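Local atomic coordinates of Polyphosphate:AMP phosphotransferase (Pseudomonas aeruginosa PAO1, PDB entry 3CZP), a protein that transfers phosphate from inorganic polyphosphate to AMP to make ADP, and less efficiently converts GMP to GDP, with magnesium as cofactor. Residues Gln130-Ala135 with Arg201-Asp206; Arg318-Ala323 with Arg358-Phe363; Pro466-Glu471 with Arg479-Arg484. One frame throughout, in Å; residues are numbered along the deposited sequence.

Contact 1: Gln130-Ala135 with Arg201-Asp206; sequences QAIDAA and RRTSRD. With ACT (acetate ion), chain D.
The guanidinium group of R202 meets I132 at a slant, with CD1 of the isoleucine lying oblique to its plane. Its NH2 also gives a hydrogen bond of 3.0 Å to water 1, which in turn donates to OD1 of D133 at 2.6 Å. The water thus spans opposite charges, R202 NH2 and D133 OD1 standing 5.4 Å apart. The guanidinium of R205 is likewise approached obliquely, by OXT of an acetate ion probably taken up from the crystallisation liquor; the acetate lies closest to R205 at CD, 3.4 Å from OXT. The backbone N of D206 donates to the other acetate oxygen, O, at 3.2 Å and 168°. R205 NE forms a salt bridge with E136.

Most of the apolar touching falls to one methyl, CG2 of I132. Anti to its backbone nitrogen, it projects between two residues at the end of helix 186-203, touching CB of R202 at 3.6 Å and CG2 of T203 at 3.8 Å. Both side chains cross the isoleucine at about a right angle. With OG1 between N and the carbonyl carbon (chi1 62°), where it bonds to the carbonyl of V199 and to the indole nitrogen of W210, the T203 methyl is on the I132 side.

Helix 125-144 thus packs on the C-terminal end of helix 186-203 in the first PPK2 domain, which seems to be catalytically inactive. Helix 110-119 covers the junction through M114, W110 and Y111, while K151 of strand 148-155 binds the carbonyl of T203 and W210 begins the outermost strand, 210-214.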
loop_
_atom_site.group_PDB
_atom_site.type_symbol
_atom_site.label_atom_id
_atom_site.label_comp_id
_atom_site.label_asym_id
_atom_site.label_seq_id
_atom_site.Cartn_x
_atom_site.Cartn_y
_atom_site.Cartn_z
ATOM N N GLN A 130 27.225 -4.602 -12.406
ATOM C CA GLN A 130 26.322 -5.364 -11.532
ATOM C C GLN A 130 24.901 -4.852 -11.631
ATOM O O GLN A 130 24.013 -5.650 -11.707
ATOM C CB GLN A 130 26.811 -5.370 -10.092
ATOM C CG GLN A 130 28.111 -6.222 -9.957
ATOM C CD GLN A 130 28.795 -6.048 -8.642
ATOM O OE1 GLN A 130 28.142 -5.811 -7.640
ATOM N NE2 GLN A 130 30.119 -6.190 -8.629
ATOM N N ALA A 131 24.740 -3.525 -11.622
ATOM C CA ALA A 131 23.503 -2.825 -11.805
ATOM C C ALA A 131 22.899 -3.148 -13.143
ATOM O O ALA A 131 21.688 -3.353 -13.260
ATOM C CB ALA A 131 23.718 -1.289 -11.671
ATOM N N ILE A 132 23.741 -3.205 -14.160
ATOM C CA ILE A 132 23.285 -3.585 -15.475
ATOM C C ILE A 132 22.683 -4.952 -15.429
ATOM O O ILE A 132 21.564 -5.133 -15.915
ATOM C CB ILE A 132 24.392 -3.531 -16.582
ATOM C CG1 ILE A 132 24.800 -2.082 -16.824
ATOM C CG2 ILE A 132 23.862 -4.146 -17.876
ATOM C CD1 ILE A 132 26.012 -1.887 -17.775
ATOM N N ASP A 133 23.419 -5.927 -14.900
ATOM C CA ASP A 133 22.914 -7.319 -14.866
ATOM C C ASP A 133 21.634 -7.448 -14.021
ATOM O O ASP A 133 20.705 -8.187 -14.389
ATOM C CB ASP A 133 23.962 -8.283 -14.312
ATOM C CG ASP A 133 25.179 -8.449 -15.209
ATOM O OD1 ASP A 133 25.144 -8.115 -16.435
ATOM O OD2 ASP A 133 26.216 -8.896 -14.648
ATOM N N ALA A 134 21.582 -6.766 -12.890
ATOM C CA ALA A 134 20.350 -6.738 -12.032
ATOM C C ALA A 134 19.106 -6.208 -12.777
ATOM O O ALA A 134 18.005 -6.690 -12.552
ATOM C CB ALA A 134 20.590 -5.905 -10.685
ATOM N N ALA A 135 19.305 -5.251 -13.668
ATOM C CA ALA A 135 18.254 -4.688 -14.451
ATOM C C ALA A 135 17.792 -5.738 -15.458
ATOM O O ALA A 135 16.573 -5.990 -15.591
ATOM C CB ALA A 135 18.734 -3.411 -15.176
ATOM N N ARG A 201 23.318 -1.924 -24.992
ATOM C CA ARG A 201 23.697 -3.177 -25.601
ATOM C C ARG A 201 23.328 -4.377 -24.743
ATOM O O ARG A 201 22.847 -5.427 -25.250
ATOM C CB ARG A 201 25.207 -3.139 -25.917
ATOM C CG ARG A 201 25.882 -4.481 -26.290
ATOM C CD ARG A 201 25.403 -5.030 -27.654
ATOM N NE ARG A 201 26.051 -6.317 -27.898
ATOM C CZ ARG A 201 27.207 -6.471 -28.517
ATOM N NH1 ARG A 201 27.705 -7.706 -28.658
ATOM N NH2 ARG A 201 27.864 -5.386 -28.970
ATOM N N ARG A 202 23.574 -4.255 -23.445
ATOM C CA ARG A 202 23.410 -5.358 -22.519
ATOM C C ARG A 202 21.955 -5.638 -22.101
ATOM O O ARG A 202 21.625 -6.735 -21.659
ATOM C CB ARG A 202 24.304 -5.117 -21.284
ATOM C CG ARG A 202 25.756 -5.008 -21.657
ATOM C CD ARG A 202 26.691 -5.044 -20.505
ATOM N NE ARG A 202 28.079 -4.850 -20.928
ATOM C CZ ARG A 202 29.111 -4.839 -20.103
ATOM N NH1 ARG A 202 30.338 -4.646 -20.596
ATOM N NH2 ARG A 202 28.941 -5.021 -18.801
ATOM N N THR A 203 21.096 -4.642 -22.229
ATOM C CA THR A 203 19.732 -4.732 -21.722
ATOM C C THR A 203 18.685 -4.634 -22.805
ATOM O O THR A 203 17.478 -4.636 -22.507
ATOM C CB THR A 203 19.478 -3.669 -20.644
ATOM O OG1 THR A 203 19.642 -2.383 -21.230
ATOM C CG2 THR A 203 20.437 -3.891 -19.436
ATOM N N SER A 204 19.109 -4.538 -24.044
ATOM C CA SER A 204 18.173 -4.618 -25.150
ATOM C C SER A 204 17.957 -6.090 -25.494
ATOM O O SER A 204 18.842 -6.744 -25.938
ATOM C CB SER A 204 18.672 -3.850 -26.372
ATOM O OG SER A 204 17.531 -3.564 -27.201
ATOM N N ARG A 205 16.756 -6.585 -25.292
ATOM C CA ARG A 205 16.407 -7.990 -25.478
ATOM C C ARG A 205 15.235 -8.060 -26.419
ATOM O O ARG A 205 14.519 -7.054 -26.629
ATOM C CB ARG A 205 16.003 -8.629 -24.145
ATOM C CG ARG A 205 17.103 -8.746 -23.181
ATOM C CD ARG A 205 17.961 -9.901 -23.592
ATOM N NE ARG A 205 19.078 -10.100 -22.691
ATOM C CZ ARG A 205 20.235 -9.471 -22.772
ATOM N NH1 ARG A 205 20.450 -8.616 -23.741
ATOM N NH2 ARG A 205 21.188 -9.762 -21.909
ATOM N N ASP A 206 15.029 -9.229 -26.989
ATOM C CA ASP A 206 13.938 -9.426 -27.951
ATOM C C ASP A 206 12.550 -9.184 -27.295
ATOM O O ASP A 206 11.611 -8.648 -27.930
ATOM C CB ASP A 206 14.017 -10.833 -28.538
ATOM C CG ASP A 206 15.160 -10.995 -29.562
ATOM O OD1 ASP A 206 15.863 -9.979 -29.918
ATOM O OD2 ASP A 206 15.352 -12.166 -29.983
HETATM C C ACT D . 16.772 -12.521 -25.861
HETATM O O ACT D . 17.201 -11.619 -26.638
HETATM O OXT ACT D . 17.569 -12.932 -24.977
HETATM C CH3 ACT D . 15.385 -13.098 -25.955
HETATM O O HOH W 1 26.888 -6.231 -16.917
#

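Contact 2: Arg318-Ala323 with Arg358-Phe363; sequences RRVTDA and RQFTIF
V320, I362 and F360 carry this contact, in which a helix of the second PPK2 domain packs on its parallel sheet in the P-loop NTPase manner. Helix 313-321 belongs to the β-α-β crossover from strand 300-307 to strand 330-333, and its last turn lies over strand 360-364, the strand between those two. V320 has CG1 anti to the backbone N (chi1 172°), and this one methyl serves both strand residues. It abuts the edge of the F360 ring near the ring plane, 3.7 Å from CE2 and nearly as close to CZ, and it lies 4.2 Å from CD1 of I362. F360 and I362 are alternate residues of the strand, pointing to the same side of the sheet. The end of the isoleucine has a second neighbour in T321, whose CG2 is 4.1 Å from CD1 of I362. All four side chains are buried, and the contact is wholly apolar.

The second subunit packs on this helix end, its R26 on R318, its P69 on T321 and its E65 on D322, consistent with the suggested role of the N-terminal domain in dimerisation. R318 NH2 bridges to OD2 of D322 at 2.8 Å, using the syn lone pair of the carboxylate, with the oxygen only 8° out of the guanidinium plane; the same NH2 lies 3.7 Å above the centre of the R319 guanidinium.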
loop_
_atom_site.group_PDB
_atom_site.type_symbol
_atom_site.label_atom_id
_atom_site.label_comp_id
_atom_site.label_asym_id
_atom_site.label_seq_id
_atom_site.Cartn_x
_atom_site.Cartn_y
_atom_site.Cartn_z
ATOM N N ARG A 318 6.561 -18.651 17.935
ATOM C CA ARG A 318 6.193 -17.946 19.154
ATOM C C ARG A 318 7.306 -17.949 20.212
ATOM O O ARG A 318 7.367 -17.044 21.032
ATOM C CB ARG A 318 4.895 -18.480 19.769
ATOM C CG ARG A 318 4.041 -17.340 20.451
ATOM C CD ARG A 318 3.258 -17.841 21.621
ATOM N NE ARG A 318 4.125 -18.238 22.735
ATOM C CZ ARG A 318 3.748 -19.003 23.754
ATOM N NH1 ARG A 318 2.511 -19.497 23.840
ATOM N NH2 ARG A 318 4.618 -19.301 24.702
ATOM N N ARG A 319 8.153 -18.976 20.223
ATOM C CA ARG A 319 9.295 -18.975 21.154
ATOM C C ARG A 319 10.345 -17.890 20.756
ATOM O O ARG A 319 11.107 -17.401 21.609
ATOM C CB ARG A 319 9.928 -20.356 21.273
ATOM C CG ARG A 319 9.027 -21.481 21.888
ATOM C CD ARG A 319 8.192 -20.955 23.017
ATOM N NE ARG A 319 7.181 -21.899 23.472
ATOM C CZ ARG A 319 6.031 -22.166 22.853
ATOM N NH1 ARG A 319 5.693 -21.558 21.726
ATOM N NH2 ARG A 319 5.197 -23.046 23.391
ATOM N N VAL A 320 10.371 -17.522 19.478
ATOM C CA VAL A 320 11.175 -16.363 19.029
ATOM C C VAL A 320 10.499 -15.075 19.500
ATOM O O VAL A 320 11.147 -14.202 20.075
ATOM C CB VAL A 320 11.314 -16.352 17.476
ATOM C CG1 VAL A 320 11.989 -15.034 16.942
ATOM C CG2 VAL A 320 12.060 -17.604 17.042
ATOM N N THR A 321 9.201 -14.950 19.279
ATOM C CA THR A 321 8.503 -13.695 19.619
ATOM C C THR A 321 8.526 -13.476 21.128
ATOM O O THR A 321 8.589 -12.335 21.561
ATOM C CB THR A 321 7.011 -13.598 19.044
ATOM O OG1 THR A 321 6.205 -14.648 19.541
ATOM C CG2 THR A 321 6.979 -13.672 17.525
ATOM N N ASP A 322 8.464 -14.573 21.898
ATOM C CA ASP A 322 8.485 -14.556 23.382
ATOM C C ASP A 322 9.711 -13.857 23.920
ATOM O O ASP A 322 9.682 -13.297 25.009
ATOM C CB ASP A 322 8.452 -15.993 23.928
ATOM C CG ASP A 322 7.028 -16.612 24.001
ATOM O OD1 ASP A 322 6.005 -15.945 23.717
ATOM O OD2 ASP A 322 6.939 -17.806 24.403
ATOM N N ALA A 323 10.804 -13.916 23.154
ATOM C CA ALA A 323 12.048 -13.239 23.461
ATOM C C ALA A 323 11.977 -11.697 23.352
ATOM O O ALA A 323 12.769 -10.996 23.960
ATOM C CB ALA A 323 13.171 -13.778 22.530
ATOM N N ARG A 358 16.375 -1.911 11.043
ATOM C CA ARG A 358 16.114 -2.145 12.449
ATOM C C ARG A 358 14.859 -2.947 12.710
ATOM O O ARG A 358 14.545 -3.145 13.834
ATOM C CB ARG A 358 16.069 -0.841 13.230
ATOM C CG ARG A 358 16.628 -0.993 14.619
ATOM C CD ARG A 358 16.958 0.365 15.124
ATOM N NE ARG A 358 17.000 0.377 16.577
ATOM C CZ ARG A 358 16.375 1.276 17.334
ATOM N NH1 ARG A 358 15.648 2.256 16.769
ATOM N NH2 ARG A 358 16.484 1.206 18.658
ATOM N N GLN A 359 14.175 -3.438 11.681
ATOM C CA GLN A 359 12.947 -4.204 11.875
ATOM C C GLN A 359 13.227 -5.694 11.667
ATOM O O GLN A 359 14.280 -6.095 11.137
ATOM C CB GLN A 359 11.802 -3.749 10.926
ATOM C CG GLN A 359 11.357 -2.295 11.044
ATOM C CD GLN A 359 10.171 -1.897 10.081
ATOM O OE1 GLN A 359 9.876 -2.569 9.080
ATOM N NE2 GLN A 359 9.482 -0.815 10.429
ATOM N N PHE A 360 12.251 -6.509 12.066
ATOM C CA PHE A 360 12.357 -7.980 12.037
ATOM C C PHE A 360 11.048 -8.520 11.505
ATOM O O PHE A 360 10.031 -8.283 12.084
ATOM C CB PHE A 360 12.622 -8.477 13.475
ATOM C CG PHE A 360 12.740 -9.993 13.650
ATOM C CD1 PHE A 360 12.834 -10.885 12.558
ATOM C CD2 PHE A 360 12.750 -10.508 14.925
ATOM C CE1 PHE A 360 12.942 -12.256 12.760
ATOM C CE2 PHE A 360 12.836 -11.883 15.150
ATOM C CZ PHE A 360 12.932 -12.763 14.076
ATOM N N THR A 361 11.051 -9.166 10.352
ATOM C CA THR A 361 9.810 -9.688 9.751
ATOM C C THR A 361 9.956 -11.195 9.718
ATOM O O THR A 361 10.984 -11.737 9.348
ATOM C CB THR A 361 9.536 -9.179 8.346
ATOM O OG1 THR A 361 9.460 -7.754 8.359
ATOM C CG2 THR A 361 8.233 -9.796 7.779
ATOM N N ILE A 362 8.914 -11.861 10.171
ATOM C CA ILE A 362 8.845 -13.304 10.174
ATOM C C ILE A 362 7.744 -13.708 9.139
ATOM O O ILE A 362 6.592 -13.194 9.191
ATOM C CB ILE A 362 8.433 -13.776 11.559
ATOM C CG1 ILE A 362 9.425 -13.320 12.654
ATOM C CG2 ILE A 362 8.223 -15.300 11.550
ATOM C CD1 ILE A 362 9.121 -13.941 14.053
ATOM N N PHE A 363 8.109 -14.633 8.240
ATOM C CA PHE A 363 7.264 -15.104 7.201
ATOM C C PHE A 363 6.859 -16.528 7.559
ATOM O O PHE A 363 7.661 -17.460 7.542
ATOM C CB PHE A 363 7.951 -15.040 5.840
ATOM C CG PHE A 363 8.091 -13.656 5.282
ATOM C CD1 PHE A 363 7.041 -13.067 4.603
ATOM C CD2 PHE A 363 9.263 -12.917 5.479
ATOM C CE1 PHE A 363 7.142 -11.777 4.090
ATOM C CE2 PHE A 363 9.395 -11.615 4.947
ATOM C CZ PHE A 363 8.330 -11.053 4.255
#

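Contact 3: Pro466-Glu471 with Arg479-Arg484; sequences PWTLVE and RVKVLR
In the last β-α unit of the second PPK2 domain, strand 467-471 leads through a short turn into helix 475-496, and K481 of the helix reaches back to E471 and L469 of the strand. Its chain runs out straight, starting with CG anti to the backbone N (chi1 177°), and delivers NZ to two oxygens. One is OE1 of E471, in a salt bridge of 2.7 Å that uses the syn lone pair of the carboxylate; the other is the carbonyl O of L469, reached by a weak bond of 3.3 Å. E471 does not aim at the helix from its backbone, but a bend at chi2 (81°) brings the carboxylate round to the ammonium. The glutamate is buried, with L265, Q269 and F477 packed about it, so the lysine probably offsets the cost of enclosing a charge there.

Strand and helix run nearly antiparallel, at 157° with their axes 8.6 Å apart, as expected where a helix folds back over the strand that precedes it in an α/β sheet of P-loop NTPase type. Strand 467-471 is the outermost of its sheet within the chain and is bonded along one edge to strand 404-412.

The aliphatic part of K481 slides past two strand side chains in the opposite direction: CE lies 4.0 Å from CG2 of T468, and CD 4.2 Å from CG1 of V470. V470 spreads its branches over two helix residues, since its CG2 meets CG2 of V482 at 4.2 Å. The V470 side chain also touches F409 and L411 of the neighbouring strand 404-412.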
loop_
_atom_site.group_PDB
_atom_site.type_symbol
_atom_site.label_atom_id
_atom_site.label_comp_id
_atom_site.label_asym_id
_atom_site.label_seq_id
_atom_site.Cartn_x
_atom_site.Cartn_y
_atom_site.Cartn_z
ATOM N N PRO A 466 21.749 -19.503 3.328
ATOM C CA PRO A 466 21.592 -20.951 3.450
ATOM C C PRO A 466 20.243 -21.397 4.013
ATOM O O PRO A 466 19.629 -20.720 4.839
ATOM C CB PRO A 466 22.744 -21.372 4.375
ATOM C CG PRO A 466 23.245 -20.133 5.024
ATOM C CD PRO A 466 22.714 -18.943 4.294
ATOM N N TRP A 467 19.767 -22.546 3.540
ATOM C CA TRP A 467 18.667 -23.228 4.197
ATOM C C TRP A 467 19.113 -23.983 5.465
ATOM O O TRP A 467 20.111 -24.657 5.435
ATOM C CB TRP A 467 18.053 -24.230 3.246
ATOM C CG TRP A 467 17.017 -23.621 2.412
ATOM C CD1 TRP A 467 17.157 -23.218 1.148
ATOM C CD2 TRP A 467 15.662 -23.344 2.793
ATOM N NE1 TRP A 467 15.998 -22.711 0.687
ATOM C CE2 TRP A 467 15.049 -22.751 1.675
ATOM C CE3 TRP A 467 14.911 -23.546 3.968
ATOM C CZ2 TRP A 467 13.714 -22.333 1.674
ATOM C CZ3 TRP A 467 13.591 -23.121 3.990
ATOM C CH2 TRP A 467 12.982 -22.542 2.839
ATOM N N THR A 468 18.317 -23.894 6.539
ATOM C CA THR A 468 18.526 -24.667 7.765
ATOM C C THR A 468 17.431 -25.658 7.862
ATOM O O THR A 468 16.282 -25.285 7.926
ATOM C CB THR A 468 18.460 -23.783 9.036
ATOM O OG1 THR A 468 19.332 -22.672 8.857
ATOM C CG2 THR A 468 18.844 -24.588 10.354
ATOM N N LEU A 469 17.808 -26.929 7.827
ATOM C CA LEU A 469 16.879 -27.998 7.998
ATOM C C LEU A 469 16.752 -28.263 9.514
ATOM O O LEU A 469 17.735 -28.602 10.182
ATOM C CB LEU A 469 17.342 -29.254 7.199
ATOM C CG LEU A 469 17.709 -29.030 5.719
ATOM C CD1 LEU A 469 18.421 -30.234 5.102
ATOM C CD2 LEU A 469 16.500 -28.575 4.846
ATOM N N VAL A 470 15.541 -28.095 10.044
ATOM C CA VAL A 470 15.292 -28.293 11.463
ATOM C C VAL A 470 14.658 -29.673 11.677
ATOM O O VAL A 470 13.631 -29.975 11.117
ATOM C CB VAL A 470 14.410 -27.157 12.032
ATOM C CG1 VAL A 470 14.227 -27.328 13.554
ATOM C CG2 VAL A 470 15.013 -25.772 11.688
ATOM N N GLU A 471 15.323 -30.523 12.430
ATOM C CA GLU A 471 14.801 -31.860 12.804
ATOM C C GLU A 471 13.712 -31.586 13.834
ATOM O O GLU A 471 14.006 -31.180 14.960
ATOM C CB GLU A 471 15.900 -32.728 13.420
ATOM C CG GLU A 471 17.086 -33.074 12.515
ATOM C CD GLU A 471 18.135 -31.958 12.402
ATOM O OE1 GLU A 471 17.932 -30.828 12.901
ATOM O OE2 GLU A 471 19.161 -32.231 11.778
ATOM N N ARG A 479 12.648 -25.897 18.590
ATOM C CA ARG A 479 12.582 -24.509 19.057
ATOM C C ARG A 479 13.943 -23.866 19.341
ATOM O O ARG A 479 14.208 -22.722 18.935
ATOM C CB ARG A 479 11.671 -24.367 20.267
ATOM C CG ARG A 479 10.174 -24.585 19.976
ATOM C CD ARG A 479 9.465 -24.925 21.270
ATOM N NE ARG A 479 8.056 -25.243 21.030
ATOM C CZ ARG A 479 7.230 -25.707 21.977
ATOM N NH1 ARG A 479 7.660 -25.864 23.221
ATOM N NH2 ARG A 479 5.960 -25.988 21.692
ATOM N N VAL A 480 14.796 -24.590 20.050
ATOM C CA VAL A 480 16.107 -24.066 20.438
ATOM C C VAL A 480 16.992 -23.893 19.218
ATOM O O VAL A 480 17.675 -22.905 19.082
ATOM C CB VAL A 480 16.776 -24.979 21.521
ATOM C CG1 VAL A 480 18.172 -24.495 21.819
ATOM C CG2 VAL A 480 15.865 -25.012 22.785
ATOM N N LYS A 481 16.953 -24.846 18.304
ATOM C CA LYS A 481 17.708 -24.752 17.055
ATOM C C LYS A 481 17.312 -23.508 16.202
ATOM O O LYS A 481 18.173 -22.798 15.671
ATOM C CB LYS A 481 17.542 -26.052 16.268
ATOM C CG LYS A 481 18.214 -26.055 14.939
ATOM C CD LYS A 481 18.309 -27.428 14.338
ATOM C CE LYS A 481 19.241 -27.438 13.093
ATOM N NZ LYS A 481 19.748 -28.803 12.763
ATOM N N VAL A 482 16.020 -23.207 16.152
ATOM C CA VAL A 482 15.522 -22.035 15.425
ATOM C C VAL A 482 16.107 -20.768 16.041
ATOM O O VAL A 482 16.688 -19.921 15.344
ATOM C CB VAL A 482 13.939 -21.988 15.426
ATOM C CG1 VAL A 482 13.454 -20.613 15.068
ATOM C CG2 VAL A 482 13.340 -23.045 14.448
ATOM N N LEU A 483 15.980 -20.657 17.359
ATOM C CA LEU A 483 16.498 -19.490 18.057
ATOM C C LEU A 483 18.025 -19.423 17.870
ATOM O O LEU A 483 18.550 -18.391 17.475
ATOM C CB LEU A 483 16.136 -19.521 19.541
ATOM C CG LEU A 483 14.792 -18.902 19.965
ATOM C CD1 LEU A 483 14.312 -19.613 21.205
ATOM C CD2 LEU A 483 14.912 -17.409 20.223
ATOM N N ARG A 484 18.722 -20.531 18.095
ATOM C CA ARG A 484 20.192 -20.502 17.997
ATOM C C ARG A 484 20.689 -20.063 16.609
ATOM O O ARG A 484 21.666 -19.340 16.502
ATOM C CB ARG A 484 20.766 -21.834 18.302
ATOM C CG ARG A 484 22.262 -21.834 18.529
ATOM C CD ARG A 484 22.718 -23.225 18.903
ATOM N NE ARG A 484 22.439 -23.607 20.281
ATOM C CZ ARG A 484 21.671 -24.637 20.672
ATOM N NH1 ARG A 484 21.547 -24.905 21.963
ATOM N NH2 ARG A 484 20.981 -25.369 19.789
#

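How the contacts relate
From the N terminus, contact 1 comes first and closes a loop of 65 residues within the first PPK2 domain, joining two helices beside its sheet. The chain then enters the second domain, where contact 2 closes 34 residues and contact 3 only seven. The three follow one another in series, none nested or crossed. Contact 1 stands apart, its centre about 37 Å from the centre of either other contact. Contacts 2 and 3, centres about 14 Å apart, reach the same parallel sheet by different strands, and their helices touch: V320 CG2 lies 3.9 Å from V482 CG1, making helices 313-321 and 475-496 neighbours over that sheet.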